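Local structure of choloylglycine hydrolase (Clostridium perfringens, 2BJF) at residues F223-V232 with I255-T266; Y291-I302 with Y317-I325. The protein hydrolyses the amide bond of glycine- and taurine-conjugated bile salts, releasing the amino acid and the free bile acid, and also acts as a bile acid amine N-acyltransferase. All coordinates share one frame; numbering follows the deposited sequence.

Interactions 1 and 2 follow one another along the chain, their centres about 20 Å apart, and meet where the Y294 OH of the hairpin loop lies 2.9 Å from R263 N, a probable hydrogen bond. Interaction 1 is the one nearer the chemistry: the side chain of R228 is about 6 Å from that of the nucleophile C2 and about 5 Å from a bound taurine. Interaction 2 lies farther off, with the side chain of Y319 about 10 Å from the bound deoxycholate. Both reach the second subunit of the tetramer, whose E251 forms a salt bridge with R263 NE and accepts a hydrogen bond from Y294 OH.

Interaction 1 of 2, residues F223-V232 with I255-T266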
loop_
_atom_site.group_PDB
_atom_site.type_symbol
_atom_site.label_atom_id
_atom_site.label_comp_id
_atom_site.label_asym_id
_atom_site.label_seq_id
_atom_site.Cartn_x
_atom_site.Cartn_y
_atom_site.Cartn_z
ATOM N N PHE A 223 1.791 -10.018 -6.735
ATOM C CA PHE A 223 2.707 -11.016 -7.281
ATOM C C PHE A 223 3.636 -10.482 -8.376
ATOM O O PHE A 223 4.275 -11.268 -9.082
ATOM C CB PHE A 223 1.925 -12.243 -7.774
ATOM C CG PHE A 223 1.118 -12.918 -6.699
ATOM C CD1 PHE A 223 1.702 -13.872 -5.870
ATOM C CD2 PHE A 223 -0.224 -12.595 -6.509
ATOM C CE1 PHE A 223 0.962 -14.495 -4.867
ATOM C CE2 PHE A 223 -0.973 -13.214 -5.508
ATOM C CZ PHE A 223 -0.379 -14.168 -4.690
ATOM N N THR A 224 3.729 -9.157 -8.510
ATOM C CA THR A 224 4.690 -8.567 -9.450
ATOM C C THR A 224 6.119 -8.858 -8.989
ATOM O O THR A 224 6.354 -9.074 -7.795
ATOM C CB THR A 224 4.520 -7.037 -9.625
ATOM O OG1 THR A 224 4.723 -6.378 -8.369
ATOM C CG2 THR A 224 3.152 -6.695 -10.197
ATOM N N PRO A 225 7.077 -8.881 -9.934
ATOM C CA PRO A 225 8.478 -9.119 -9.576
ATOM C C PRO A 225 9.019 -8.167 -8.503
ATOM O O PRO A 225 9.718 -8.616 -7.594
ATOM C CB PRO A 225 9.215 -8.927 -10.903
ATOM C CG PRO A 225 8.197 -9.238 -11.945
ATOM C CD PRO A 225 6.902 -8.722 -11.390
ATOM N N ALA A 226 8.693 -6.877 -8.601
ATOM C CA ALA A 226 9.171 -5.893 -7.626
ATOM C C ALA A 226 8.638 -6.163 -6.216
ATOM O O ALA A 226 9.391 -6.116 -5.241
ATOM C CB ALA A 226 8.830 -4.476 -8.074
ATOM N N SER A 227 7.346 -6.463 -6.115
ATOM C CA SER A 227 6.727 -6.753 -4.822
ATOM C C SER A 227 7.267 -8.040 -4.202
ATOM O O SER A 227 7.516 -8.096 -2.994
ATOM C CB SER A 227 5.208 -6.812 -4.954
ATOM O OG SER A 227 4.700 -5.537 -5.304
ATOM N N ARG A 228 7.457 -9.061 -5.034
ATOM C CA ARG A 228 8.022 -10.327 -4.571
ATOM C C ARG A 228 9.465 -10.167 -4.095
ATOM O O ARG A 228 9.857 -10.774 -3.098
ATOM C CB ARG A 228 7.903 -11.410 -5.648
ATOM C CG ARG A 228 6.468 -11.862 -5.885
ATOM C CD ARG A 228 6.380 -13.049 -6.835
ATOM N NE ARG A 228 6.555 -12.676 -8.239
ATOM C CZ ARG A 228 7.693 -12.789 -8.919
ATOM N NH1 ARG A 228 8.788 -13.254 -8.327
ATOM N NH2 ARG A 228 7.740 -12.429 -10.196
ATOM N N PHE A 229 10.238 -9.336 -4.796
ATOM C CA PHE A 229 11.622 -9.039 -4.408
ATOM C C PHE A 229 11.670 -8.451 -2.998
ATOM O O PHE A 229 12.454 -8.898 -2.161
ATOM C CB PHE A 229 12.277 -8.085 -5.417
ATOM C CG PHE A 229 13.772 -7.945 -5.259
ATOM C CD1 PHE A 229 14.640 -8.600 -6.128
ATOM C CD2 PHE A 229 14.313 -7.137 -4.258
ATOM C CE1 PHE A 229 16.024 -8.469 -5.992
ATOM C CE2 PHE A 229 15.693 -7.000 -4.113
ATOM C CZ PHE A 229 16.551 -7.666 -4.984
ATOM N N ILE A 230 10.819 -7.458 -2.740
ATOM C CA ILE A 230 10.753 -6.825 -1.422
ATOM C C ILE A 230 10.422 -7.850 -0.337
ATOM O O ILE A 230 11.112 -7.921 0.679
ATOM C CB ILE A 230 9.739 -5.642 -1.392
ATOM C CG1 ILE A 230 10.118 -4.558 -2.418
ATOM C CG2 ILE A 230 9.605 -5.063 0.026
ATOM C CD1 ILE A 230 11.519 -3.958 -2.260
ATOM N N ARG A 231 9.386 -8.655 -0.570
ATOM C CA ARG A 231 8.950 -9.637 0.422
ATOM C C ARG A 231 10.033 -10.662 0.758
ATOM O O ARG A 231 10.347 -10.862 1.930
ATOM C CB ARG A 231 7.651 -10.331 -0.004
ATOM C CG ARG A 231 6.435 -9.413 0.006
ATOM C CD ARG A 231 5.152 -10.150 0.405
ATOM N NE ARG A 231 4.815 -11.265 -0.484
ATOM C CZ ARG A 231 4.237 -11.143 -1.678
ATOM N NH1 ARG A 231 3.932 -9.946 -2.169
ATOM N NH2 ARG A 231 3.968 -12.228 -2.391
ATOM N N VAL A 232 10.620 -11.284 -0.264
ATOM C CA VAL A 232 11.646 -12.307 -0.037
ATOM C C VAL A 232 12.904 -11.722 0.624
ATOM O O VAL A 232 13.512 -12.363 1.480
ATOM C CB VAL A 232 11.957 -13.137 -1.325
ATOM C CG1 VAL A 232 12.625 -12.294 -2.405
ATOM C CG2 VAL A 232 12.791 -14.367 -0.998
ATOM N N ILE A 255 9.975 -19.508 3.160
ATOM C CA ILE A 255 10.255 -18.194 2.577
ATOM C C ILE A 255 9.666 -18.087 1.166
ATOM O O ILE A 255 8.927 -17.147 0.865
ATOM C CB ILE A 255 11.776 -17.872 2.568
ATOM C CG1 ILE A 255 12.301 -17.724 4.001
ATOM C CG2 ILE A 255 12.052 -16.595 1.779
ATOM C CD1 ILE A 255 13.824 -17.683 4.116
ATOM N N LEU A 256 9.977 -19.061 0.314
ATOM C CA LEU A 256 9.511 -19.028 -1.073
ATOM C C LEU A 256 8.001 -19.219 -1.236
ATOM O O LEU A 256 7.414 -18.703 -2.189
ATOM C CB LEU A 256 10.293 -20.016 -1.947
ATOM C CG LEU A 256 11.741 -19.632 -2.284
ATOM C CD1 LEU A 256 12.345 -20.648 -3.231
ATOM C CD2 LEU A 256 11.841 -18.236 -2.890
ATOM N N ASN A 257 7.375 -19.947 -0.309
ATOM C CA ASN A 257 5.915 -20.116 -0.311
ATOM C C ASN A 257 5.182 -18.772 -0.272
ATOM O O ASN A 257 4.112 -18.621 -0.864
ATOM C CB ASN A 257 5.448 -20.978 0.870
ATOM C CG ASN A 257 5.701 -22.475 0.674
ATOM O OD1 ASN A 257 5.438 -23.269 1.579
ATOM N ND2 ASN A 257 6.207 -22.865 -0.494
ATOM N N ASN A 258 5.768 -17.801 0.425
ATOM C CA ASN A 258 5.159 -16.486 0.587
ATOM C C ASN A 258 5.029 -15.713 -0.725
ATOM O O ASN A 258 4.140 -14.871 -0.872
ATOM C CB ASN A 258 5.939 -15.660 1.610
ATOM C CG ASN A 258 5.313 -14.303 1.861
ATOM O OD1 ASN A 258 5.742 -13.298 1.291
ATOM N ND2 ASN A 258 4.282 -14.269 2.695
ATOM N N VAL A 259 5.918 -16.005 -1.673
ATOM C CA VAL A 259 5.910 -15.333 -2.974
ATOM C C VAL A 259 5.473 -16.258 -4.116
ATOM O O VAL A 259 5.601 -15.914 -5.293
ATOM C CB VAL A 259 7.277 -14.661 -3.293
ATOM C CG1 VAL A 259 7.507 -13.455 -2.384
ATOM C CG2 VAL A 259 8.432 -15.659 -3.181
ATOM N N ALA A 260 4.940 -17.424 -3.755
ATOM C CA ALA A 260 4.449 -18.390 -4.734
ATOM C C ALA A 260 3.118 -17.950 -5.340
ATOM O O ALA A 260 2.246 -17.430 -4.640
ATOM C CB ALA A 260 4.319 -19.772 -4.098
ATOM N N MET A 261 2.973 -18.151 -6.648
ATOM C CA MET A 261 1.730 -17.831 -7.348
ATOM C C MET A 261 0.701 -18.944 -7.175
ATOM O O MET A 261 1.049 -20.129 -7.166
ATOM C CB MET A 261 1.987 -17.573 -8.832
ATOM C CG MET A 261 2.805 -16.324 -9.105
ATOM S SD MET A 261 3.181 -16.127 -10.852
ATOM C CE MET A 261 4.321 -14.751 -10.784
ATOM N N VAL A 262 -0.561 -18.540 -7.046
ATOM C CA VAL A 262 -1.678 -19.442 -6.752
ATOM C C VAL A 262 -2.658 -19.447 -7.927
ATOM O O VAL A 262 -2.990 -18.388 -8.466
ATOM C CB VAL A 262 -2.416 -19.005 -5.455
ATOM C CG1 VAL A 262 -3.521 -19.988 -5.089
ATOM C CG2 VAL A 262 -1.436 -18.858 -4.292
ATOM N N ARG A 263 -3.116 -20.638 -8.317
ATOM C CA ARG A 263 -4.008 -20.799 -9.471
ATOM C C ARG A 263 -5.212 -19.860 -9.443
ATOM O O ARG A 263 -5.936 -19.795 -8.446
ATOM C CB ARG A 263 -4.486 -22.252 -9.598
ATOM C CG ARG A 263 -5.042 -22.600 -10.975
ATOM C CD ARG A 263 -5.611 -24.016 -11.032
ATOM N NE ARG A 263 -4.602 -25.043 -10.783
ATOM C CZ ARG A 263 -3.805 -25.571 -11.708
ATOM N NH1 ARG A 263 -3.877 -25.177 -12.975
ATOM N NH2 ARG A 263 -2.925 -26.502 -11.360
ATOM N N GLY A 264 -5.406 -19.134 -10.542
ATOM C CA GLY A 264 -6.582 -18.289 -10.724
ATOM C C GLY A 264 -6.380 -16.791 -10.568
ATOM O O GLY A 264 -7.096 -16.005 -11.190
ATOM N N SER A 265 -5.414 -16.391 -9.742
ATOM C CA SER A 265 -5.256 -14.980 -9.359
ATOM C C SER A 265 -4.193 -14.194 -10.123
ATOM O O SER A 265 -4.179 -12.962 -10.075
ATOM C CB SER A 265 -5.036 -14.846 -7.847
ATOM O OG SER A 265 -4.076 -15.776 -7.379
ATOM N N THR A 266 -3.300 -14.903 -10.811
ATOM C CA THR A 266 -2.324 -14.269 -11.697
ATOM C C THR A 266 -2.584 -14.735 -13.130
ATOM O O THR A 266 -1.969 -15.690 -13.614
ATOM C CB THR A 266 -0.864 -14.555 -11.255
ATOM O OG1 THR A 266 -0.702 -14.187 -9.881
ATOM C CG2 THR A 266 0.135 -13.761 -12.100
#
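The first turns of helix 225-243 run antiparallel to the chain that leaves helix 249-257, and the two backbones come nearest where the CA atoms of R228 and V259 are 5.7 Å apart. Both helices belong to a helical layer packed on one of the two antiparallel sheets of the alpha-beta-beta-alpha Ntn-hydrolase sandwich, and V232, I255, L256 and V259 also touch T3 or L5 of its strand 3-8. R231 takes hold of N258 side-on: NE gives a hydrogen bond to the side-chain OD1 (2.9 Å) and NH2 another to the backbone O (3.1 Å). Both oxygens lie near the guanidinium plane, although the N258 amide is turned 76° against it. NH1 of R231 reaches the backbone oxygens of P220 and D222, and arginine suits this place because one flat group serves both N258 and these two carbonyls. V259 packs against both arginines, its CG1 3.7 Å from R231 NH2 and its CB against the aliphatic part of R228. A bend in the R228 chain (chi3 -77°) brings NE round to F223 O, a bond of 2.8 Å and 160°, while CA of P225 lies over one guanidinium face, toward its rim. The remaining nitrogens of R228 bond to C2 O and to N175 OD1, which joins this contact to the nucleophile and to a residue of the taurine pocket. F223 turns its ring toward the loop, where CE1 comes within 3.2 Å of A260 O and CD1 packs on CG of M261; N258 of the second subunit also packs on this phenylalanine. The extended, unbranched M261 brings its CE to 3.9 Å from F223 O and close to R228 NE. At the far end of the contact the methyl branches meet, V232 CG2 lying 3.6 Å from I255 CG2.

Interaction 2 of 2, residues Y291-I302 with Y317-I325; sequences YNTYENNQINAI and YKYNKTLSI
The loop of the beta hairpin between strands 288-293 and 300-303 is braced by the C-terminal tail, mainly through polar side chains of the hairpin. Y291 OH accepts a hydrogen bond from N320 N (2.9 Å), the donor lying in the ring plane at its edge. T293 OG1 donates to N320 O (2.8 Å) on a lone pair and also accepts from N296 N, an ST motif; its CG2 sits over one face of the Y319 ring, 3.4 Å from CZ, so threonine serves with both branches. N296, with CG anti to the backbone N (chi1 180°), sends its amide across to the tail. N296 OD1 accepts from S324 N (3.0 Å) and, from the opposite face of the amide plane, Q298 N, while ND2 makes a weak bond to N320 OD1. The latter also accepts T322 N, nearly straight and in the carbonyl plane. Q298 OE1 accepts from S324 OG at 2.9 Å. E295 and K321 lie alongside each other, pointing the same way, with a salt bridge of 3.5 Å between OE2 and NZ. Side-chain carbonyls that accept backbone N-H groups two residues on, as in N296 and N320, are the mark of Asx turns.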
loop_
_atom_site.group_PDB
_atom_site.type_symbol
_atom_site.label_atom_id
_atom_site.label_comp_id
_atom_site.label_asym_id
_atom_site.label_seq_id
_atom_site.Cartn_x
_atom_site.Cartn_y
_atom_site.Cartn_z
ATOM N N TYR A 291 13.361 -30.726 -4.370
ATOM C CA TYR A 291 12.284 -29.977 -5.014
ATOM C C TYR A 291 10.908 -30.534 -4.676
ATOM O O TYR A 291 10.761 -31.715 -4.358
ATOM C CB TYR A 291 12.475 -29.941 -6.541
ATOM C CG TYR A 291 11.970 -31.178 -7.250
ATOM C CD1 TYR A 291 10.756 -31.164 -7.936
ATOM C CD2 TYR A 291 12.699 -32.368 -7.223
ATOM C CE1 TYR A 291 10.279 -32.303 -8.578
ATOM C CE2 TYR A 291 12.230 -33.511 -7.862
ATOM C CZ TYR A 291 11.021 -33.470 -8.537
ATOM O OH TYR A 291 10.555 -34.597 -9.173
ATOM N N ASN A 292 9.907 -29.664 -4.739
ATOM C CA ASN A 292 8.517 -30.101 -4.797
ATOM C C ASN A 292 7.809 -29.390 -5.949
ATOM O O ASN A 292 8.416 -28.558 -6.629
ATOM C CB ASN A 292 7.799 -29.922 -3.450
ATOM C CG ASN A 292 7.650 -28.463 -3.029
ATOM O OD1 ASN A 292 7.969 -27.537 -3.778
ATOM N ND2 ASN A 292 7.152 -28.259 -1.813
ATOM N N THR A 293 6.544 -29.727 -6.181
ATOM C CA THR A 293 5.806 -29.170 -7.311
ATOM C C THR A 293 4.449 -28.626 -6.879
ATOM O O THR A 293 4.007 -28.865 -5.751
ATOM C CB THR A 293 5.609 -30.212 -8.438
ATOM O OG1 THR A 293 4.800 -31.295 -7.962
ATOM C CG2 THR A 293 6.952 -30.754 -8.917
ATOM N N TYR A 294 3.789 -27.903 -7.783
ATOM C CA TYR A 294 2.449 -27.382 -7.518
ATOM C C TYR A 294 1.482 -28.518 -7.169
ATOM O O TYR A 294 0.658 -28.388 -6.260
ATOM C CB TYR A 294 1.921 -26.578 -8.714
ATOM C CG TYR A 294 0.754 -25.690 -8.348
ATOM C CD1 TYR A 294 0.962 -24.368 -7.956
ATOM C CD2 TYR A 294 -0.555 -26.175 -8.367
ATOM C CE1 TYR A 294 -0.104 -23.546 -7.599
ATOM C CE2 TYR A 294 -1.628 -25.363 -8.010
ATOM C CZ TYR A 294 -1.392 -24.050 -7.628
ATOM O OH TYR A 294 -2.442 -23.237 -7.273
ATOM N N GLU A 295 1.612 -29.630 -7.889
ATOM C CA GLU A 295 0.734 -30.785 -7.731
ATOM C C GLU A 295 1.093 -31.635 -6.511
ATOM O O GLU A 295 0.206 -32.148 -5.827
ATOM C CB GLU A 295 0.769 -31.650 -8.994
ATOM C CG GLU A 295 0.200 -30.978 -10.246
ATOM C CD GLU A 295 1.235 -30.198 -11.058
ATOM O OE1 GLU A 295 2.361 -29.946 -10.569
ATOM O OE2 GLU A 295 0.909 -29.834 -12.206
ATOM N N ASN A 296 2.392 -31.789 -6.255
ATOM C CA ASN A 296 2.878 -32.600 -5.139
ATOM C C ASN A 296 3.841 -31.827 -4.246
ATOM O O ASN A 296 4.988 -31.582 -4.623
ATOM C CB ASN A 296 3.551 -33.879 -5.655
ATOM C CG ASN A 296 4.079 -34.765 -4.532
ATOM O OD1 ASN A 296 3.653 -34.661 -3.381
ATOM N ND2 ASN A 296 5.010 -35.653 -4.870
ATOM N N ASN A 297 3.376 -31.467 -3.054
ATOM C CA ASN A 297 4.172 -30.648 -2.145
ATOM C C ASN A 297 5.225 -31.398 -1.326
ATOM O O ASN A 297 6.053 -30.762 -0.668
ATOM C CB ASN A 297 3.272 -29.798 -1.237
ATOM C CG ASN A 297 2.430 -30.631 -0.287
ATOM O OD1 ASN A 297 2.071 -31.772 -0.582
ATOM N ND2 ASN A 297 2.096 -30.052 0.860
ATOM N N GLN A 298 5.214 -32.733 -1.363
ATOM C CA GLN A 298 6.289 -33.479 -0.704
ATOM C C GLN A 298 7.619 -33.219 -1.402
ATOM O O GLN A 298 7.715 -33.282 -2.631
ATOM C CB GLN A 298 6.029 -34.989 -0.617
ATOM C CG GLN A 298 7.078 -35.672 0.276
ATOM C CD GLN A 298 7.035 -37.191 0.285
ATOM O OE1 GLN A 298 6.669 -37.835 -0.699
ATOM N NE2 GLN A 298 7.443 -37.771 1.406
ATOM N N ILE A 299 8.635 -32.920 -0.599
ATOM C CA ILE A 299 9.982 -32.665 -1.094
ATOM C C ILE A 299 10.634 -33.967 -1.562
ATOM O O ILE A 299 10.659 -34.961 -0.832
ATOM C CB ILE A 299 10.847 -31.959 -0.017
ATOM C CG1 ILE A 299 10.302 -30.549 0.255
ATOM C CG2 ILE A 299 12.321 -31.904 -0.438
ATOM C CD1 ILE A 299 10.773 -29.938 1.562
ATOM N N ASN A 300 11.134 -33.948 -2.796
ATOM C CA ASN A 300 11.884 -35.063 -3.371
ATOM C C ASN A 300 13.367 -34.724 -3.429
ATOM O O ASN A 300 13.730 -33.573 -3.664
ATOM C CB ASN A 300 11.384 -35.372 -4.782
ATOM C CG ASN A 300 9.883 -35.535 -4.845
ATOM O OD1 ASN A 300 9.335 -36.533 -4.386
ATOM N ND2 ASN A 300 9.208 -34.546 -5.418
ATOM N N ALA A 301 14.214 -35.728 -3.222
ATOM C CA ALA A 301 15.661 -35.522 -3.185
ATOM C C ALA A 301 16.395 -36.389 -4.199
ATOM O O ALA A 301 16.165 -37.596 -4.281
ATOM C CB ALA A 301 16.195 -35.785 -1.784
ATOM N N ILE A 302 17.272 -35.755 -4.974
ATOM C CA ILE A 302 18.175 -36.458 -5.884
ATOM C C ILE A 302 19.605 -36.049 -5.544
ATOM O O ILE A 302 19.959 -34.870 -5.618
ATOM C CB ILE A 302 17.840 -36.175 -7.373
ATOM C CG1 ILE A 302 16.464 -36.751 -7.719
ATOM C CG2 ILE A 302 18.904 -36.776 -8.298
ATOM C CD1 ILE A 302 15.703 -35.984 -8.771
ATOM N N TYR A 317 15.673 -38.070 -14.223
ATOM C CA TYR A 317 14.691 -38.512 -13.238
ATOM C C TYR A 317 13.360 -37.798 -13.462
ATOM O O TYR A 317 13.329 -36.599 -13.753
ATOM C CB TYR A 317 15.209 -38.286 -11.813
ATOM C CG TYR A 317 16.244 -39.305 -11.378
ATOM C CD1 TYR A 317 15.857 -40.549 -10.880
ATOM C CD2 TYR A 317 17.608 -39.028 -11.468
ATOM C CE1 TYR A 317 16.801 -41.496 -10.484
ATOM C CE2 TYR A 317 18.561 -39.965 -11.071
ATOM C CZ TYR A 317 18.150 -41.196 -10.580
ATOM O OH TYR A 317 19.083 -42.129 -10.189
ATOM N N LYS A 318 12.267 -38.547 -13.322
ATOM C CA LYS A 318 10.925 -38.060 -13.650
ATOM C C LYS A 318 10.421 -36.968 -12.703
ATOM O O LYS A 318 10.478 -37.108 -11.480
ATOM C CB LYS A 318 9.928 -39.225 -13.697
ATOM C CG LYS A 318 8.581 -38.873 -14.319
ATOM C CD LYS A 318 7.612 -40.042 -14.267
ATOM C CE LYS A 318 6.226 -39.623 -14.738
ATOM N NZ LYS A 318 5.245 -40.744 -14.681
ATOM N N TYR A 319 9.930 -35.885 -13.304
ATOM C CA TYR A 319 9.314 -34.761 -12.605
ATOM C C TYR A 319 8.057 -35.234 -11.868
ATOM O O TYR A 319 7.114 -35.726 -12.490
ATOM C CB TYR A 319 8.973 -33.684 -13.636
ATOM C CG TYR A 319 8.402 -32.384 -13.112
ATOM C CD1 TYR A 319 9.220 -31.434 -12.501
ATOM C CD2 TYR A 319 7.051 -32.085 -13.276
ATOM C CE1 TYR A 319 8.698 -30.224 -12.043
ATOM C CE2 TYR A 319 6.519 -30.880 -12.822
ATOM C CZ TYR A 319 7.349 -29.955 -12.210
ATOM O OH TYR A 319 6.825 -28.764 -11.759
ATOM N N ASN A 320 8.060 -35.091 -10.544
ATOM C CA ASN A 320 7.001 -35.643 -9.697
ATOM C C ASN A 320 5.824 -34.689 -9.494
ATOM O O ASN A 320 5.906 -33.753 -8.700
ATOM C CB ASN A 320 7.580 -36.079 -8.343
ATOM C CG ASN A 320 6.616 -36.937 -7.532
ATOM O OD1 ASN A 320 5.403 -36.720 -7.541
ATOM N ND2 ASN A 320 7.160 -37.913 -6.814
ATOM N N LYS A 321 4.729 -34.945 -10.205
ATOM C CA LYS A 321 3.512 -34.141 -10.061
ATOM C C LYS A 321 2.307 -34.978 -9.612
ATOM O O LYS A 321 1.162 -34.710 -9.992
ATOM C CB LYS A 321 3.218 -33.345 -11.345
ATOM C CG LYS A 321 3.154 -34.168 -12.631
ATOM C CD LYS A 321 3.036 -33.272 -13.865
ATOM C CE LYS A 321 1.645 -32.658 -13.991
ATOM N NZ LYS A 321 1.577 -31.655 -15.090
ATOM N N THR A 322 2.580 -35.988 -8.791
ATOM C CA THR A 322 1.533 -36.825 -8.212
ATOM C C THR A 322 1.590 -36.687 -6.696
ATOM O O THR A 322 2.573 -37.086 -6.068
ATOM C CB THR A 322 1.697 -38.304 -8.629
ATOM O OG1 THR A 322 1.779 -38.392 -10.056
ATOM C CG2 THR A 322 0.515 -39.142 -8.146
ATOM N N LEU A 323 0.537 -36.110 -6.119
ATOM C CA LEU A 323 0.500 -35.802 -4.687
ATOM C C LEU A 323 0.786 -37.030 -3.823
ATOM O O LEU A 323 0.143 -38.073 -3.972
ATOM C CB LEU A 323 -0.840 -35.156 -4.300
ATOM C CG LEU A 323 -1.039 -34.681 -2.854
ATOM C CD1 LEU A 323 -0.012 -33.626 -2.453
ATOM C CD2 LEU A 323 -2.453 -34.152 -2.654
ATOM N N SER A 324 1.769 -36.892 -2.936
ATOM C CA SER A 324 2.167 -37.965 -2.032
ATOM C C SER A 324 1.673 -37.690 -0.617
ATOM O O SER A 324 2.142 -36.763 0.053
ATOM C CB SER A 324 3.686 -38.150 -2.047
ATOM O OG SER A 324 4.092 -39.159 -1.134
ATOM N N ILE A 325 0.721 -38.508 -0.175
ATOM C CA ILE A 325 0.094 -38.359 1.136
ATOM C C ILE A 325 0.534 -39.494 2.058
ATOM O O ILE A 325 0.617 -40.650 1.637
ATOM C CB ILE A 325 -1.457 -38.334 1.018
ATOM C CG1 ILE A 325 -1.913 -37.119 0.201
ATOM C CG2 ILE A 325 -2.122 -38.334 2.402
ATOM C CD1 ILE A 325 -3.372 -37.166 -0.242
HETATM O O HOH W 1 4.162 -28.514 -12.294
HETATM O O HOH W 2 7.019 -33.087 -5.918
HETATM O O HOH W 3 2.140 -34.098 0.795
#